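Long-range contacts in maltose/maltodextrin-binding protein (Thermus thermophilus, PDB 2GH9), which binds maltotriose and probably serves as the solute-binding component of a maltodextrin uptake system in this thermophilic bacterium: residues A[161-166]-A[193-198]; A[113-118]-A[260-265]. All blocks are in the same frame, centred on the assembly; numbering follows the deposited sequence.

Contact 1. Residues A[161-166]-A[193-198]; sequences GFFKAF and EKALQF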
loop_
_atom_site.group_PDB
_atom_site.type_symbol
_atom_site.label_atom_id
_atom_site.label_comp_id
_atom_site.label_asym_id
_atom_site.label_seq_id
_atom_site.Cartn_x
_atom_site.Cartn_y
_atom_site.Cartn_z
ATOM N N GLY A 161 -10.314 -4.886 0.062
ATOM C CA GLY A 161 -10.659 -6.003 -0.806
ATOM C C GLY A 161 -11.967 -6.687 -0.464
ATOM O O GLY A 161 -12.693 -7.136 -1.348
ATOM N N PHE A 162 -12.265 -6.755 0.819
ATOM C CA PHE A 162 -13.563 -7.250 1.282
ATOM C C PHE A 162 -14.687 -6.249 0.934
ATOM O O PHE A 162 -15.779 -6.645 0.549
ATOM C CB PHE A 162 -13.527 -7.518 2.790
ATOM C CG PHE A 162 -12.405 -8.406 3.218
ATOM C CD1 PHE A 162 -12.073 -9.530 2.480
ATOM C CD2 PHE A 162 -11.691 -8.132 4.388
ATOM C CE1 PHE A 162 -11.024 -10.360 2.866
ATOM C CE2 PHE A 162 -10.662 -8.950 4.789
ATOM C CZ PHE A 162 -10.311 -10.068 4.020
ATOM N N PHE A 163 -14.407 -4.960 1.037
ATOM C CA PHE A 163 -15.384 -3.948 0.627
ATOM C C PHE A 163 -15.692 -4.030 -0.885
ATOM O O PHE A 163 -16.854 -3.936 -1.293
ATOM C CB PHE A 163 -14.948 -2.531 1.050
ATOM C CG PHE A 163 -15.238 -2.203 2.501
ATOM C CD1 PHE A 163 -16.266 -1.318 2.845
ATOM C CD2 PHE A 163 -14.458 -2.738 3.516
ATOM C CE1 PHE A 163 -16.520 -0.988 4.182
ATOM C CE2 PHE A 163 -14.710 -2.420 4.863
ATOM C CZ PHE A 163 -15.749 -1.526 5.183
ATOM N N LYS A 164 -14.653 -4.249 -1.688
ATOM C CA LYS A 164 -14.780 -4.482 -3.130
ATOM C C LYS A 164 -15.584 -5.755 -3.453
ATOM O O LYS A 164 -16.533 -5.708 -4.249
ATOM C CB LYS A 164 -13.391 -4.524 -3.790
ATOM C CG LYS A 164 -13.425 -4.643 -5.316
ATOM C CD LYS A 164 -12.112 -4.200 -5.946
ATOM C CE LYS A 164 -12.218 -4.143 -7.457
ATOM N NZ LYS A 164 -13.193 -3.126 -7.873
ATOM N N ALA A 165 -15.245 -6.868 -2.815
ATOM C CA ALA A 165 -16.020 -8.092 -2.977
ATOM C C ALA A 165 -17.537 -7.841 -2.747
ATOM O O ALA A 165 -18.377 -8.247 -3.553
ATOM C CB ALA A 165 -15.505 -9.190 -2.046
ATOM N N PHE A 166 -17.876 -7.146 -1.664
ATOM C CA PHE A 166 -19.278 -6.914 -1.301
ATOM C C PHE A 166 -19.975 -5.804 -2.098
ATOM O O PHE A 166 -21.189 -5.634 -1.973
ATOM C CB PHE A 166 -19.420 -6.663 0.203
ATOM C CG PHE A 166 -19.283 -7.903 1.036
ATOM C CD1 PHE A 166 -20.299 -8.866 1.045
ATOM C CD2 PHE A 166 -18.170 -8.109 1.818
ATOM C CE1 PHE A 166 -20.188 -10.002 1.803
ATOM C CE2 PHE A 166 -18.062 -9.242 2.594
ATOM C CZ PHE A 166 -19.084 -10.203 2.573
ATOM N N GLU A 193 -22.001 -2.389 5.497
ATOM C CA GLU A 193 -22.564 -3.257 6.534
ATOM C C GLU A 193 -22.121 -4.716 6.345
ATOM O O GLU A 193 -21.716 -5.379 7.298
ATOM C CB GLU A 193 -24.090 -3.157 6.525
ATOM C CG GLU A 193 -24.617 -1.787 6.938
ATOM C CD GLU A 193 -26.135 -1.622 6.687
ATOM O OE1 GLU A 193 -26.863 -2.626 6.780
ATOM O OE2 GLU A 193 -26.583 -0.483 6.390
ATOM N N LYS A 194 -22.170 -5.206 5.110
ATOM C CA LYS A 194 -21.769 -6.592 4.840
ATOM C C LYS A 194 -20.259 -6.812 5.020
ATOM O O LYS A 194 -19.839 -7.853 5.536
ATOM C CB LYS A 194 -22.211 -7.023 3.451
ATOM C CG LYS A 194 -23.734 -7.107 3.257
ATOM C CD LYS A 194 -24.095 -6.928 1.781
ATOM C CE LYS A 194 -25.575 -7.071 1.498
ATOM N NZ LYS A 194 -25.958 -6.471 0.175
ATOM N N ALA A 195 -19.450 -5.841 4.581
ATOM C CA ALA A 195 -18.008 -5.909 4.770
ATOM C C ALA A 195 -17.679 -5.968 6.247
ATOM O O ALA A 195 -16.910 -6.820 6.681
ATOM C CB ALA A 195 -17.306 -4.714 4.128
ATOM N N LEU A 196 -18.271 -5.065 7.025
ATOM C CA LEU A 196 -17.975 -4.999 8.462
ATOM C C LEU A 196 -18.435 -6.240 9.238
ATOM O O LEU A 196 -17.756 -6.665 10.178
ATOM C CB LEU A 196 -18.595 -3.756 9.096
ATOM C CG LEU A 196 -17.992 -2.402 8.736
ATOM C CD1 LEU A 196 -18.625 -1.319 9.640
ATOM C CD2 LEU A 196 -16.472 -2.446 8.876
ATOM N N GLN A 197 -19.564 -6.823 8.842
ATOM C CA GLN A 197 -20.006 -8.109 9.437
ATOM C C GLN A 197 -19.045 -9.277 9.134
ATOM O O GLN A 197 -18.686 -10.057 10.020
ATOM C CB GLN A 197 -21.414 -8.452 8.949
ATOM C CG GLN A 197 -22.095 -9.572 9.749
ATOM C CD GLN A 197 -22.133 -9.293 11.259
ATOM O OE1 GLN A 197 -22.717 -8.309 11.704
ATOM N NE2 GLN A 197 -21.488 -10.141 12.031
ATOM N N PHE A 198 -18.606 -9.395 7.885
ATOM C CA PHE A 198 -17.584 -10.394 7.551
ATOM C C PHE A 198 -16.292 -10.187 8.361
ATOM O O PHE A 198 -15.699 -11.163 8.877
ATOM C CB PHE A 198 -17.264 -10.390 6.051
ATOM C CG PHE A 198 -16.055 -11.199 5.713
ATOM C CD1 PHE A 198 -16.093 -12.568 5.826
ATOM C CD2 PHE A 198 -14.869 -10.593 5.332
ATOM C CE1 PHE A 198 -14.976 -13.332 5.570
ATOM C CE2 PHE A 198 -13.742 -11.353 5.077
ATOM C CZ PHE A 198 -13.799 -12.724 5.182
HETATM O O HOH W 1 -23.765 -5.043 -1.332
#
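Phe-163 lays one face of its ring on Ala-195, and this is the tight centre of the contact. The methyl CB of Ala-195 sits 3.4 Å from the centroid of the Phe-163 ring, almost straight above it, a CH-pi contact centred on the face. The small alanine lets the backbones approach here, with the CA atoms of Phe-163 and Ala-195 5.3 Å apart. The axes of the two short helical segments come within 8.7 Å, at 130° between their N-to-C directions, closer to antiparallel than to parallel. Leu-196 adds its CD2 methyl near CZ of Phe-163.

The buried Phe-166 ring belongs to the same tight part. Its CD2 lies 3.7 Å from CA of Ala-195. CB of Phe-198 lies 3.7 Å from CE2 of Phe-166, and CB of Lys-194 sits over one face of the Phe-166 ring, 4.0 Å from the centroid.

Phe-162 and Phe-198 form a T-shaped (edge-to-face) pair. CE2 of Phe-198 stands over the centre of the Phe-162 ring; the ring planes are at 73° and the centroids 4.8 Å apart. In Phe-198, CG is anti to the backbone N (chi1 169°), which carries the ring edge to Phe-162. Trp-131 meets the Phe-198 ring and Phe-252 the Phe-162 ring, so the aromatic cluster extends beyond the two helices.

The looser side is at the outer chain of Lys-194, which is exposed. Beyond CG it runs extended and leaves the interface. One water joins the helices here: it donates to O of Phe-166 and accepts from NZ of Lys-194. No direct hydrogen bond links the segments. The buried part is held by aromatic and aliphatic packing, and the polar link is confined to the lysine side. Such an interface rests on shape and ring orientation rather than on charge.

Contact 2. Residues A[113-118]-A[260-265]; sequences ESVALI and NPWGPF. With GLC (alpha-D-glucopyranose), chain B.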
loop_
_atom_site.group_PDB
_atom_site.type_symbol
_atom_site.label_atom_id
_atom_site.label_comp_id
_atom_site.label_asym_id
_atom_site.label_seq_id
_atom_site.Cartn_x
_atom_site.Cartn_y
_atom_site.Cartn_z
ATOM N N GLU A 113 2.303 -2.095 -5.828
ATOM C CA GLU A 113 2.116 -3.005 -4.720
ATOM C C GLU A 113 0.641 -3.200 -4.446
ATOM O O GLU A 113 -0.180 -2.369 -4.783
ATOM C CB GLU A 113 2.762 -2.418 -3.473
ATOM C CG GLU A 113 2.179 -1.053 -3.073
ATOM C CD GLU A 113 2.990 -0.344 -2.030
ATOM O OE1 GLU A 113 4.123 -0.778 -1.814
ATOM O OE2 GLU A 113 2.489 0.633 -1.400
ATOM N N SER A 114 0.334 -4.301 -3.776
ATOM C CA SER A 114 -1.001 -4.536 -3.247
ATOM C C SER A 114 -0.865 -5.564 -2.156
ATOM O O SER A 114 0.134 -6.281 -2.095
ATOM C CB SER A 114 -1.947 -5.055 -4.351
ATOM O OG SER A 114 -1.797 -6.451 -4.549
ATOM N N VAL A 115 -1.870 -5.666 -1.293
ATOM C CA VAL A 115 -1.944 -6.826 -0.422
ATOM C C VAL A 115 -2.348 -8.066 -1.209
ATOM O O VAL A 115 -2.902 -8.004 -2.319
ATOM C CB VAL A 115 -2.903 -6.619 0.817
ATOM C CG1 VAL A 115 -2.365 -5.492 1.698
ATOM C CG2 VAL A 115 -4.372 -6.388 0.380
ATOM N N ALA A 116 -2.019 -9.206 -0.618
ATOM C CA ALA A 116 -2.331 -10.514 -1.166
ATOM C C ALA A 116 -2.237 -11.563 -0.041
ATOM O O ALA A 116 -1.742 -11.290 1.056
ATOM C CB ALA A 116 -1.363 -10.882 -2.272
ATOM N N LEU A 117 -2.696 -12.763 -0.358
ATOM C CA LEU A 117 -2.554 -13.901 0.511
ATOM C C LEU A 117 -1.123 -14.415 0.346
ATOM O O LEU A 117 -0.762 -14.978 -0.693
ATOM C CB LEU A 117 -3.583 -14.986 0.166
ATOM C CG LEU A 117 -3.435 -16.256 1.016
ATOM C CD1 LEU A 117 -3.807 -15.928 2.454
ATOM C CD2 LEU A 117 -4.265 -17.381 0.453
ATOM N N ILE A 118 -0.314 -14.174 1.376
ATOM C CA ILE A 118 1.047 -14.657 1.422
ATOM C C ILE A 118 1.053 -15.841 2.400
ATOM O O ILE A 118 0.686 -15.712 3.568
ATOM C CB ILE A 118 2.033 -13.570 1.833
ATOM C CG1 ILE A 118 1.788 -12.288 1.019
ATOM C CG2 ILE A 118 3.498 -14.063 1.647
ATOM C CD1 ILE A 118 2.667 -11.070 1.472
ATOM N N ASN A 260 -19.141 -10.042 -5.682
ATOM C CA ASN A 260 -17.994 -9.821 -6.559
ATOM C C ASN A 260 -16.717 -10.444 -6.015
ATOM O O ASN A 260 -16.602 -10.660 -4.797
ATOM C CB ASN A 260 -17.808 -8.325 -6.792
ATOM C CG ASN A 260 -18.963 -7.721 -7.556
ATOM O OD1 ASN A 260 -19.664 -8.427 -8.286
ATOM N ND2 ASN A 260 -19.173 -6.432 -7.397
ATOM N N PRO A 261 -15.751 -10.749 -6.907
ATOM C CA PRO A 261 -14.488 -11.246 -6.374
ATOM C C PRO A 261 -13.737 -10.276 -5.440
ATOM O O PRO A 261 -13.879 -9.053 -5.540
ATOM C CB PRO A 261 -13.675 -11.577 -7.641
ATOM C CG PRO A 261 -14.724 -11.817 -8.691
ATOM C CD PRO A 261 -15.749 -10.760 -8.388
ATOM N N TRP A 262 -12.985 -10.837 -4.502
ATOM C CA TRP A 262 -12.015 -10.066 -3.756
ATOM C C TRP A 262 -11.088 -9.304 -4.735
ATOM O O TRP A 262 -10.629 -9.866 -5.721
ATOM C CB TRP A 262 -11.192 -10.956 -2.846
ATOM C CG TRP A 262 -10.074 -10.225 -2.129
ATOM C CD1 TRP A 262 -10.161 -9.568 -0.936
ATOM C CD2 TRP A 262 -8.692 -10.140 -2.527
ATOM N NE1 TRP A 262 -8.949 -9.047 -0.591
ATOM C CE2 TRP A 262 -8.028 -9.368 -1.550
ATOM C CE3 TRP A 262 -7.963 -10.602 -3.636
ATOM C CZ2 TRP A 262 -6.659 -9.081 -1.623
ATOM C CZ3 TRP A 262 -6.592 -10.290 -3.721
ATOM C CH2 TRP A 262 -5.960 -9.556 -2.716
ATOM N N GLY A 263 -10.820 -8.037 -4.440
ATOM C CA GLY A 263 -9.832 -7.255 -5.188
ATOM C C GLY A 263 -9.265 -6.143 -4.322
ATOM O O GLY A 263 -10.023 -5.317 -3.796
ATOM N N PRO A 264 -7.935 -6.088 -4.186
ATOM C CA PRO A 264 -7.305 -5.089 -3.306
ATOM C C PRO A 264 -7.091 -3.725 -3.976
ATOM O O PRO A 264 -7.194 -3.630 -5.189
ATOM C CB PRO A 264 -5.936 -5.726 -3.019
ATOM C CG PRO A 264 -5.606 -6.407 -4.348
ATOM C CD PRO A 264 -6.927 -6.948 -4.848
ATOM N N PHE A 265 -6.756 -2.702 -3.179
ATOM C CA PHE A 265 -6.162 -1.482 -3.706
ATOM C C PHE A 265 -4.820 -1.774 -4.387
ATOM O O PHE A 265 -4.035 -2.589 -3.911
ATOM C CB PHE A 265 -5.887 -0.450 -2.601
ATOM C CG PHE A 265 -7.093 0.332 -2.131
ATOM C CD1 PHE A 265 -7.921 0.986 -3.034
ATOM C CD2 PHE A 265 -7.337 0.482 -0.767
ATOM C CE1 PHE A 265 -8.994 1.758 -2.599
ATOM C CE2 PHE A 265 -8.410 1.266 -0.316
ATOM C CZ PHE A 265 -9.245 1.896 -1.243
HETATM C C1 GLC B . 1.494 -0.213 3.331
HETATM C C2 GLC B . 1.211 0.437 1.989
HETATM C C3 GLC B . 0.496 1.788 2.216
HETATM C C4 GLC B . -0.725 1.671 3.115
HETATM C C5 GLC B . -0.365 0.925 4.397
HETATM C C6 GLC B . -1.616 0.654 5.242
HETATM O O2 GLC B . 2.441 0.674 1.298
HETATM O O3 GLC B . 0.137 2.361 0.977
HETATM O O4 GLC B . -1.230 2.985 3.428
HETATM O O5 GLC B . 0.284 -0.331 4.090
HETATM O O6 GLC B . -1.313 0.544 6.635
HETATM O O HOH W 2 -3.488 -3.309 -1.416
#
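The backbones of Ser-114 and Phe-265 come within 6.0 Å at their CA atoms, and residues 113-116 run nearly opposite to 262-265, at 157°. No direct hydrogen bond joins the two segments. A water bridges them instead, accepting from N of Val-115 and donating to O of Phe-265.

Val-115 packs on the other segment through its CG2 methyl. This methyl meets CB of Pro-264 at 3.8 Å and CZ2 of Trp-262 at 4.1 Å. The Val-115 side chain runs antiparallel to that of Pro-264 and stands roughly perpendicular to that of Trp-262. Trp-262 brings its ring edge to the valine backbone: O of Val-115 lies in the ring plane, 3.5 Å from CH2 of Trp-262. CD of Pro-264 covers one face of the indole near its rim. OG of Ser-114 donates to O of Val-115 over 2.9 Å, from above the carbonyl plane. CB of Ser-114 also packs against O of Phe-265.

Glu-113 faces the sugar. With chi1 near 59° and an extended chain beyond CG, the carboxylate reaches the ligand. OE2 of Glu-113 accepts a 2.7 Å hydrogen bond from O2 of the glucose and another from Gln-269, while OE1 makes a salt bridge with Arg-305. The carboxylate is thus fixed at both oxygens. With an alanine here, O2 of the sugar would probably lose this acceptor, and Arg-305 and Gln-269 the carboxylate they hold.

Segment 113-118 leads from strand 104-113 of one sheet to strand 116-120 of the other, and segment 260-265 leads back into strand 265-273. Two such strand connections, side by side at a sugar site, are characteristic of the hinge of periplasmic binding proteins.

In the fold
The centres of contacts 1 and 2 are about 13 Å apart, on the same side of the chain's centre. In chain order, segment 113-118 comes first, then 161-166 and 193-198, and 260-265 last. Contact 1 therefore lies in the part of the chain that starts and ends at contact 2. It packs helix 156-166 on helix 189-204; contact 2 lies where the chain passes between the two larger sheets. The contacts also touch directly. Asn-260 N and Ala-165 O probably form a 2.9 Å hydrogen bond, and Gly-161 packs on Trp-262. The helix pair thus belongs to one lobe, and two of its connections to the other lobe meet in contact 2, beside the maltotriose site.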